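Local structure of response regulator receiver protein (Sinorhizobium medicae, 2RDM) at residues T56-C61 and D65-A70; V72-D77 and G97-I102; L91-N96 and S101-K106. The protein probably acts as a phosphorylation-dependent switch of two-component signalling, its CheY-like receiver domain accepting a phosphoryl group. The protein carries 1 engineered substitution. All coordinates share one frame; numbering follows the deposited sequence.

All three contacts lie in one receiver domain, on the side of the parallel sheet that carries helices 66-76 and 93-96. Their centres form a nearly equal triangle, 11 to 12 Å apart. Contact 1 closes before the other two open; contacts 2 and 3 end on overlapping residues, sharing Ser-101 and Ile-102. Contacts 1 and 2 both use helix 66-76, and contacts 1 and 3 both reach the sheet, at strands 53-57 and 102-105. Trp-67 of contact 1 packs on Gly-97 of contact 2 and on Trp-93 and Asn-96 of contact 3. The end of strand 53-57, with the predicted phosphorylation site, thus connects by packing to a surface where contacts 2 and 3 meet a second subunit.

Contact 1. Residues T56-C61 and D65-A70; sequences TDIRFC and DGWQVA
The chain leaves strand 53-57, turns back and starts helix 66-76 against its own loop, with the CA atoms of Ile-58 and Gly-66 4.2 Å apart and a nearly straight bond (175°) from Gly-66 N to Ile-58 O, 2.8 Å long. Gly-66 CA also lies 3.1 Å from Asp-57 O in a CA-H...O contact, a fit with no room for a side chain at Gly-66. Asp-65 is the N-cap: its OD1 accepts from Gln-68 N at 2.9 Å. Ile-58 carries the apolar part. Its CD1 sits over one face of the Trp-67 indole, 3.6 Å from the centroid of the six-membered ring, while its CG2, anti to the backbone N, reaches the pyrrole side, 3.5 Å from Trp-67 NE1. Were Trp-67 cut back to an alanine, Ile-58 CD1 would probably lose the ring face beneath it and CG2 its neighbour at NE1, opening a gap beside the start of the helix. Toward the sheet, Thr-56 OG1 donates to Asp-57 O (3.1 Å) and lies close to the side chain of Val-69. Phe-60 brings CE2 to within 3.8 Å of Gly-66 N. Next to this turn is Asp-57, the predicted phosphorylation site, unmodified here, with OD2 bonded to Asp-13 N and OD1 close to Asp-12 OD2. The contact forms the strand-to-helix turn of the beta-alpha-beta unit of strand 53-57, helix 66-76 and strand 82-86; Thr-56 pairs with Val-83 and Ile-85, and Trp-67 meets Tyr-84 and reaches Trp-93 and Asn-96 of helix 93-96.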
loop_
_atom_site.group_PDB
_atom_site.type_symbol
_atom_site.label_atom_id
_atom_site.label_comp_id
_atom_site.label_asym_id
_atom_site.label_seq_id
_atom_site.Cartn_x
_atom_site.Cartn_y
_atom_site.Cartn_z
ATOM N N THR A 56 -20.330 -8.321 7.958
ATOM C CA THR A 56 -20.837 -9.580 8.526
ATOM C C THR A 56 -20.151 -9.986 9.826
ATOM O O THR A 56 -18.940 -9.867 9.945
ATOM C CB THR A 56 -20.775 -10.769 7.487
ATOM O OG1 THR A 56 -21.350 -11.965 8.050
ATOM C CG2 THR A 56 -19.336 -11.077 7.026
ATOM N N ASP A 57 -20.941 -10.491 10.779
ATOM C CA ASP A 57 -20.407 -11.227 11.949
ATOM C C ASP A 57 -19.619 -12.462 11.547
ATOM O O ASP A 57 -19.870 -13.032 10.500
ATOM C CB ASP A 57 -21.541 -11.771 12.819
ATOM C CG ASP A 57 -22.307 -10.708 13.537
ATOM O OD1 ASP A 57 -21.999 -9.509 13.368
ATOM O OD2 ASP A 57 -23.238 -11.097 14.280
ATOM N N ILE A 58 -18.739 -12.933 12.431
ATOM C CA ILE A 58 -18.054 -14.204 12.206
ATOM C C ILE A 58 -18.953 -15.369 12.623
ATOM O O ILE A 58 -19.114 -16.332 11.873
ATOM C CB ILE A 58 -16.687 -14.268 12.963
ATOM C CG1 ILE A 58 -15.707 -13.249 12.378
ATOM C CG2 ILE A 58 -16.082 -15.674 12.920
ATOM C CD1 ILE A 58 -15.801 -13.137 10.884
ATOM N N ARG A 59 -19.538 -15.272 13.814
ATOM C CA ARG A 59 -20.351 -16.353 14.358
ATOM C C ARG A 59 -21.830 -15.989 14.342
ATOM O O ARG A 59 -22.213 -14.893 14.746
ATOM C CB ARG A 59 -19.924 -16.687 15.794
ATOM C CG ARG A 59 -18.444 -16.967 15.982
ATOM C CD ARG A 59 -18.100 -17.054 17.465
ATOM N NE ARG A 59 -16.658 -17.007 17.713
ATOM C CZ ARG A 59 -15.904 -18.061 18.026
ATOM N NH1 ARG A 59 -16.441 -19.272 18.137
ATOM N NH2 ARG A 59 -14.602 -17.903 18.232
ATOM N N PHE A 60 -22.656 -16.914 13.869
ATOM C CA PHE A 60 -24.097 -16.794 13.998
ATOM C C PHE A 60 -24.581 -17.914 14.913
ATOM O O PHE A 60 -23.760 -18.687 15.409
ATOM C CB PHE A 60 -24.748 -16.844 12.625
ATOM C CG PHE A 60 -24.352 -15.682 11.738
ATOM C CD1 PHE A 60 -24.923 -14.424 11.932
ATOM C CD2 PHE A 60 -23.390 -15.841 10.744
ATOM C CE1 PHE A 60 -24.558 -13.341 11.127
ATOM C CE2 PHE A 60 -23.017 -14.759 9.933
ATOM C CZ PHE A 60 -23.599 -13.517 10.129
ATOM N N CYS A 61 -25.891 -17.990 15.158
ATOM C CA CYS A 61 -26.452 -19.040 16.027
ATOM C C CYS A 61 -26.141 -20.422 15.462
ATOM O O CYS A 61 -25.766 -21.334 16.205
ATOM C CB CYS A 61 -27.964 -18.870 16.204
ATOM S SG CYS A 61 -28.460 -17.331 17.009
ATOM N N ASP A 65 -21.149 -19.786 8.750
ATOM C CA ASP A 65 -20.524 -18.677 9.447
ATOM C C ASP A 65 -20.194 -17.503 8.512
ATOM O O ASP A 65 -20.402 -17.578 7.289
ATOM C CB ASP A 65 -19.287 -19.158 10.225
ATOM C CG ASP A 65 -18.181 -19.713 9.324
ATOM O OD1 ASP A 65 -18.011 -19.254 8.170
ATOM O OD2 ASP A 65 -17.452 -20.612 9.791
ATOM N N GLY A 66 -19.665 -16.429 9.094
ATOM C CA GLY A 66 -19.318 -15.232 8.336
ATOM C C GLY A 66 -18.192 -15.405 7.336
ATOM O O GLY A 66 -18.152 -14.700 6.311
ATOM N N TRP A 67 -17.279 -16.332 7.623
ATOM C CA TRP A 67 -16.207 -16.665 6.676
ATOM C C TRP A 67 -16.816 -17.187 5.381
ATOM O O TRP A 67 -16.403 -16.803 4.276
ATOM C CB TRP A 67 -15.235 -17.708 7.243
ATOM C CG TRP A 67 -14.683 -17.412 8.617
ATOM C CD1 TRP A 67 -14.778 -18.208 9.729
ATOM C CD2 TRP A 67 -13.937 -16.259 9.014
ATOM N NE1 TRP A 67 -14.133 -17.615 10.788
ATOM C CE2 TRP A 67 -13.605 -16.417 10.370
ATOM C CE3 TRP A 67 -13.500 -15.109 8.346
ATOM C CZ2 TRP A 67 -12.878 -15.462 11.078
ATOM C CZ3 TRP A 67 -12.797 -14.157 9.049
ATOM C CH2 TRP A 67 -12.480 -14.343 10.408
ATOM N N GLN A 68 -17.834 -18.033 5.536
ATOM C CA GLN A 68 -18.515 -18.606 4.386
ATOM C C GLN A 68 -19.365 -17.577 3.646
ATOM O O GLN A 68 -19.434 -17.596 2.401
ATOM C CB GLN A 68 -19.335 -19.831 4.786
ATOM C CG GLN A 68 -19.828 -20.662 3.607
ATOM C CD GLN A 68 -18.806 -20.823 2.477
ATOM O OE1 GLN A 68 -17.665 -21.239 2.692
ATOM N NE2 GLN A 68 -19.232 -20.521 1.260
ATOM N N VAL A 69 -19.964 -16.641 4.391
ATOM C CA VAL A 69 -20.725 -15.528 3.788
ATOM C C VAL A 69 -19.827 -14.748 2.829
ATOM O O VAL A 69 -20.217 -14.463 1.688
ATOM C CB VAL A 69 -21.315 -14.542 4.850
ATOM C CG1 VAL A 69 -21.989 -13.338 4.160
ATOM C CG2 VAL A 69 -22.333 -15.248 5.724
ATOM N N ALA A 70 -18.618 -14.434 3.293
ATOM C CA ALA A 70 -17.673 -13.650 2.485
ATOM C C ALA A 70 -17.227 -14.381 1.209
ATOM O O ALA A 70 -17.061 -13.755 0.155
ATOM C CB ALA A 70 -16.477 -13.240 3.337
#

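Contact 2. Residues V72-D77 and G97-I102; sequences VAREID and GVPDSI
A type II beta turn from Val-98 to Ser-101, in the loop between helix 93-96 and strand 102-105 of the receiver fold, takes the guanidinium of Arg-74 from helix 66-76. Both terminal nitrogens converge on one carbonyl oxygen: Arg-74 NH1 is 2.8 Å and Arg-74 NH2 2.9 Å from Pro-99 O, which lies in the guanidinium plane. Val-98 CG2 packs over one face of the group, 3.6 Å from Arg-74 NH1. A bend at chi2 (-77°) turns the arginine chain before it runs out to the turn. Water 1 sits at the guanidinium edge, weakly held by Arg-74 NH2, and its oxygen lies 2.8 Å from Asp-100 O. Within the turn, Ser-101 OG donates to Val-98 O at 2.8 Å, tying its two ends together. Arg-74 NE bonds to Met-80 O, and NH1 also bonds to Ala-94 O of a second subunit, so the same side chain takes part in the subunit interface. A buried positive charge is thus held largely by carbonyl oxygens; Asp-100 OD2, 5.5 Å from Arg-74 NH2, makes no direct contact but may still help balance the charge.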
loop_
_atom_site.group_PDB
_atom_site.type_symbol
_atom_site.label_atom_id
_atom_site.label_comp_id
_atom_site.label_asym_id
_atom_site.label_seq_id
_atom_site.Cartn_x
_atom_site.Cartn_y
_atom_site.Cartn_z
ATOM N N VAL A 72 -18.999 -16.612 -0.490
ATOM C CA VAL A 72 -20.140 -16.512 -1.420
ATOM C C VAL A 72 -20.191 -15.128 -2.077
ATOM O O VAL A 72 -20.316 -15.018 -3.309
ATOM C CB VAL A 72 -21.473 -16.845 -0.724
ATOM C CG1 VAL A 72 -22.636 -16.622 -1.667
ATOM C CG2 VAL A 72 -21.463 -18.294 -0.252
ATOM N N ALA A 73 -20.044 -14.081 -1.265
ATOM C CA ALA A 73 -20.009 -12.698 -1.791
ATOM C C ALA A 73 -18.933 -12.530 -2.856
ATOM O O ALA A 73 -19.178 -11.921 -3.912
ATOM C CB ALA A 73 -19.826 -11.673 -0.647
ATOM N N ARG A 74 -17.761 -13.110 -2.612
ATOM C CA ARG A 74 -16.637 -12.992 -3.555
ATOM C C ARG A 74 -16.756 -13.861 -4.809
ATOM O O ARG A 74 -16.188 -13.528 -5.850
ATOM C CB ARG A 74 -15.314 -13.222 -2.832
ATOM C CG ARG A 74 -14.924 -12.063 -1.909
ATOM C CD ARG A 74 -14.368 -10.895 -2.712
ATOM N NE ARG A 74 -13.901 -9.794 -1.875
ATOM C CZ ARG A 74 -12.682 -9.705 -1.336
ATOM N NH1 ARG A 74 -11.771 -10.653 -1.524
ATOM N NH2 ARG A 74 -12.367 -8.654 -0.609
ATOM N N GLU A 75 -17.493 -14.964 -4.709
ATOM C CA GLU A 75 -17.884 -15.737 -5.899
ATOM C C GLU A 75 -18.774 -14.911 -6.840
ATOM O O GLU A 75 -18.585 -14.928 -8.058
ATOM C CB GLU A 75 -18.603 -17.024 -5.497
ATOM C CG GLU A 75 -17.682 -18.100 -4.957
ATOM C CD GLU A 75 -18.431 -19.195 -4.219
ATOM O OE1 GLU A 75 -19.667 -19.304 -4.386
ATOM O OE2 GLU A 75 -17.777 -19.949 -3.464
ATOM N N ILE A 76 -19.719 -14.171 -6.262
ATOM C CA ILE A 76 -20.619 -13.299 -7.015
ATOM C C ILE A 76 -19.859 -12.094 -7.563
ATOM O O ILE A 76 -20.002 -11.742 -8.741
ATOM C CB ILE A 76 -21.846 -12.895 -6.141
ATOM C CG1 ILE A 76 -22.796 -14.091 -6.014
ATOM C CG2 ILE A 76 -22.613 -11.700 -6.720
ATOM C CD1 ILE A 76 -23.355 -14.294 -4.644
ATOM N N ASP A 77 -19.030 -11.482 -6.720
ATOM C CA ASP A 77 -18.269 -10.306 -7.120
ATOM C C ASP A 77 -16.896 -10.381 -6.474
ATOM O O ASP A 77 -16.771 -10.153 -5.274
ATOM C CB ASP A 77 -19.014 -9.036 -6.697
ATOM C CG ASP A 77 -18.247 -7.747 -7.007
ATOM O OD1 ASP A 77 -17.152 -7.776 -7.611
ATOM O OD2 ASP A 77 -18.767 -6.678 -6.628
ATOM N N GLY A 97 -10.082 -15.248 6.528
ATOM C CA GLY A 97 -10.541 -14.033 5.836
ATOM C C GLY A 97 -10.165 -14.079 4.373
ATOM O O GLY A 97 -9.217 -14.756 3.997
ATOM N N VAL A 98 -10.927 -13.369 3.538
ATOM C CA VAL A 98 -10.632 -13.287 2.115
ATOM C C VAL A 98 -9.628 -12.155 1.851
ATOM O O VAL A 98 -9.492 -11.239 2.659
ATOM C CB VAL A 98 -11.932 -13.074 1.259
ATOM C CG1 VAL A 98 -12.823 -14.307 1.309
ATOM C CG2 VAL A 98 -12.707 -11.835 1.697
ATOM N N PRO A 99 -8.914 -12.200 0.719
ATOM C CA PRO A 99 -7.944 -11.124 0.523
ATOM C C PRO A 99 -8.588 -9.741 0.493
ATOM O O PRO A 99 -9.718 -9.606 0.024
ATOM C CB PRO A 99 -7.366 -11.449 -0.843
ATOM C CG PRO A 99 -7.558 -12.918 -0.988
ATOM C CD PRO A 99 -8.883 -13.163 -0.397
ATOM N N ASP A 100 -7.857 -8.745 0.998
ATOM C CA ASP A 100 -8.261 -7.332 1.021
ATOM C C ASP A 100 -9.504 -7.002 1.846
ATOM O O ASP A 100 -10.127 -5.960 1.646
ATOM C CB ASP A 100 -8.404 -6.757 -0.405
ATOM C CG ASP A 100 -7.153 -6.920 -1.218
ATOM O OD1 ASP A 100 -6.081 -6.497 -0.741
ATOM O OD2 ASP A 100 -7.241 -7.476 -2.328
ATOM N N SER A 101 -9.860 -7.890 2.769
ATOM C CA SER A 101 -10.950 -7.629 3.681
ATOM C C SER A 101 -10.395 -6.899 4.898
ATOM O O SER A 101 -9.170 -6.814 5.067
ATOM C CB SER A 101 -11.602 -8.942 4.084
ATOM O OG SER A 101 -10.637 -9.779 4.740
ATOM N N ILE A 102 -11.289 -6.338 5.714
ATOM C CA ILE A 102 -10.917 -5.732 6.996
ATOM C C ILE A 102 -11.681 -6.473 8.092
ATOM O O ILE A 102 -12.860 -6.751 7.925
ATOM C CB ILE A 102 -11.266 -4.233 7.007
ATOM C CG1 ILE A 102 -10.384 -3.481 5.992
ATOM C CG2 ILE A 102 -11.126 -3.613 8.392
ATOM C CD1 ILE A 102 -10.702 -1.992 5.880
HETATM O O HOH W 1 -12.688 -6.007 0.595
#

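Contact 3. Residues L91-N96 and S101-K106; sequences LEWASN and SIILEK
Trp-93 reaches from 91-96 to Ile-103, which it meets by packing, and to Ser-101, which it meets by a hydrogen bond. For the apolar part, Ile-103 CG2 lies over one face of the indole, 3.8 Å from the centroid of the five-membered ring. Within this pair the nearest atoms are Trp-93 CG and Ile-103 CG2, at 3.6 Å, while Ile-103 CD1 runs on to Trp-93 CB. With CG anti to the backbone N (chi1 176°), the indole reaches from its helix across to the strand. The polar part uses the ring nitrogen: Trp-93 NE1 donates to Ser-101 OG at 2.8 Å, with an angle of 152° at the hydrogen and the oxygen tilted 18° from the ring plane. The proton of that hydroxyl is already used in the turn before the strand, which leaves the oxygen to act as acceptor here. The contact lies inside the beta-alpha-beta unit of strand 82-86, helix 93-96 and strand 102-105, where the tryptophan bridges the short helix and an edge strand of the sheet, 102-105; its ring also meets Tyr-84. Within 91-96, Glu-92 O accepts from Ser-95 N at 3.2 Å and from Asn-96 ND2 at 2.9 Å, the two donors coming from opposite faces of the carbonyl plane. Other subunits close over this region: Trp-93 packs on Pro-99 of a second subunit, and Ile-103 N donates to Glu-125 of a third.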
loop_
_atom_site.group_PDB
_atom_site.type_symbol
_atom_site.label_atom_id
_atom_site.label_comp_id
_atom_site.label_asym_id
_atom_site.label_seq_id
_atom_site.Cartn_x
_atom_site.Cartn_y
_atom_site.Cartn_z
ATOM N N LEU A 91 -7.857 -13.476 15.275
ATOM C CA LEU A 91 -6.665 -14.139 14.731
ATOM C C LEU A 91 -7.044 -15.218 13.717
ATOM O O LEU A 91 -6.231 -15.595 12.876
ATOM C CB LEU A 91 -5.787 -14.715 15.854
ATOM C CG LEU A 91 -4.296 -14.969 15.571
ATOM C CD1 LEU A 91 -3.553 -13.701 15.137
ATOM C CD2 LEU A 91 -3.624 -15.587 16.788
ATOM N N GLU A 92 -8.291 -15.687 13.796
ATOM C CA GLU A 92 -8.870 -16.610 12.818
ATOM C C GLU A 92 -8.977 -15.980 11.422
ATOM O O GLU A 92 -9.049 -16.694 10.428
ATOM C CB GLU A 92 -10.261 -17.060 13.262
ATOM C CG GLU A 92 -10.334 -17.563 14.697
ATOM C CD GLU A 92 -11.761 -17.704 15.188
ATOM O OE1 GLU A 92 -12.545 -16.734 15.058
ATOM O OE2 GLU A 92 -12.100 -18.786 15.709
ATOM N N TRP A 93 -8.994 -14.652 11.362
ATOM C CA TRP A 93 -8.982 -13.927 10.076
ATOM C C TRP A 93 -7.741 -14.245 9.240
ATOM O O TRP A 93 -7.813 -14.309 8.008
ATOM C CB TRP A 93 -9.086 -12.425 10.336
ATOM C CG TRP A 93 -8.996 -11.520 9.124
ATOM C CD1 TRP A 93 -10.015 -11.167 8.285
ATOM C CD2 TRP A 93 -7.834 -10.821 8.665
ATOM N NE1 TRP A 93 -9.550 -10.303 7.309
ATOM C CE2 TRP A 93 -8.216 -10.076 7.520
ATOM C CE3 TRP A 93 -6.502 -10.760 9.097
ATOM C CZ2 TRP A 93 -7.318 -9.275 6.823
ATOM C CZ3 TRP A 93 -5.609 -9.968 8.403
ATOM C CH2 TRP A 93 -6.022 -9.228 7.272
ATOM N N ALA A 94 -6.604 -14.443 9.909
ATOM C CA ALA A 94 -5.345 -14.721 9.221
ATOM C C ALA A 94 -5.406 -16.000 8.389
ATOM O O ALA A 94 -4.713 -16.123 7.387
ATOM C CB ALA A 94 -4.207 -14.796 10.217
ATOM N N SER A 95 -6.257 -16.940 8.798
ATOM C CA SER A 95 -6.425 -18.188 8.074
ATOM C C SER A 95 -7.752 -18.312 7.312
ATOM O O SER A 95 -7.871 -19.162 6.431
ATOM C CB SER A 95 -6.257 -19.375 9.019
ATOM O OG SER A 95 -7.145 -19.244 10.101
ATOM N N ASN A 96 -8.733 -17.468 7.634
ATOM C CA ASN A 96 -10.084 -17.627 7.083
ATOM C C ASN A 96 -10.630 -16.438 6.289
ATOM O O ASN A 96 -11.557 -16.604 5.498
ATOM C CB ASN A 96 -11.080 -17.977 8.184
ATOM C CG ASN A 96 -10.778 -19.296 8.850
ATOM O OD1 ASN A 96 -10.985 -20.356 8.268
ATOM N ND2 ASN A 96 -10.290 -19.237 10.078
ATOM N N SER A 101 -9.860 -7.890 2.769
ATOM C CA SER A 101 -10.950 -7.629 3.681
ATOM C C SER A 101 -10.395 -6.899 4.898
ATOM O O SER A 101 -9.170 -6.814 5.067
ATOM C CB SER A 101 -11.602 -8.942 4.084
ATOM O OG SER A 101 -10.637 -9.779 4.740
ATOM N N ILE A 102 -11.289 -6.338 5.714
ATOM C CA ILE A 102 -10.917 -5.732 6.996
ATOM C C ILE A 102 -11.681 -6.473 8.092
ATOM O O ILE A 102 -12.860 -6.751 7.925
ATOM C CB ILE A 102 -11.266 -4.233 7.007
ATOM C CG1 ILE A 102 -10.384 -3.481 5.992
ATOM C CG2 ILE A 102 -11.126 -3.613 8.392
ATOM C CD1 ILE A 102 -10.702 -1.992 5.880
ATOM N N ILE A 103 -11.019 -6.822 9.190
ATOM C CA ILE A 103 -11.769 -7.297 10.357
ATOM C C ILE A 103 -11.750 -6.244 11.473
ATOM O O ILE A 103 -10.691 -5.681 11.785
ATOM C CB ILE A 103 -11.309 -8.711 10.865
ATOM C CG1 ILE A 103 -12.208 -9.180 12.025
ATOM C CG2 ILE A 103 -9.832 -8.732 11.225
ATOM C CD1 ILE A 103 -12.216 -10.674 12.258
ATOM N N LEU A 104 -12.919 -5.963 12.037
ATOM C CA LEU A 104 -13.043 -5.051 13.160
ATOM C C LEU A 104 -13.373 -5.861 14.408
ATOM O O LEU A 104 -14.366 -6.575 14.434
ATOM C CB LEU A 104 -14.146 -4.036 12.889
ATOM C CG LEU A 104 -14.076 -3.204 11.600
ATOM C CD1 LEU A 104 -15.252 -2.252 11.544
ATOM C CD2 LEU A 104 -12.772 -2.443 11.515
ATOM N N GLU A 105 -12.536 -5.771 15.435
ATOM C CA GLU A 105 -12.820 -6.488 16.673
ATOM C C GLU A 105 -13.306 -5.537 17.755
ATOM O O GLU A 105 -12.723 -4.472 17.967
ATOM C CB GLU A 105 -11.628 -7.338 17.142
ATOM C CG GLU A 105 -10.284 -6.619 17.230
ATOM C CD GLU A 105 -9.128 -7.551 17.615
ATOM O OE1 GLU A 105 -7.964 -7.208 17.301
ATOM O OE2 GLU A 105 -9.376 -8.617 18.229
ATOM N N LYS A 106 -14.393 -5.926 18.415
ATOM C CA LYS A 106 -14.997 -5.138 19.489
ATOM C C LYS A 106 -13.994 -4.904 20.626
ATOM O O LYS A 106 -13.261 -5.821 20.994
ATOM C CB LYS A 106 -16.269 -5.826 19.995
ATOM C CG LYS A 106 -17.364 -5.905 18.940
ATOM C CD LYS A 106 -18.490 -6.814 19.381
ATOM C CE LYS A 106 -19.446 -7.079 18.245
ATOM N NZ LYS A 106 -20.364 -8.192 18.593
#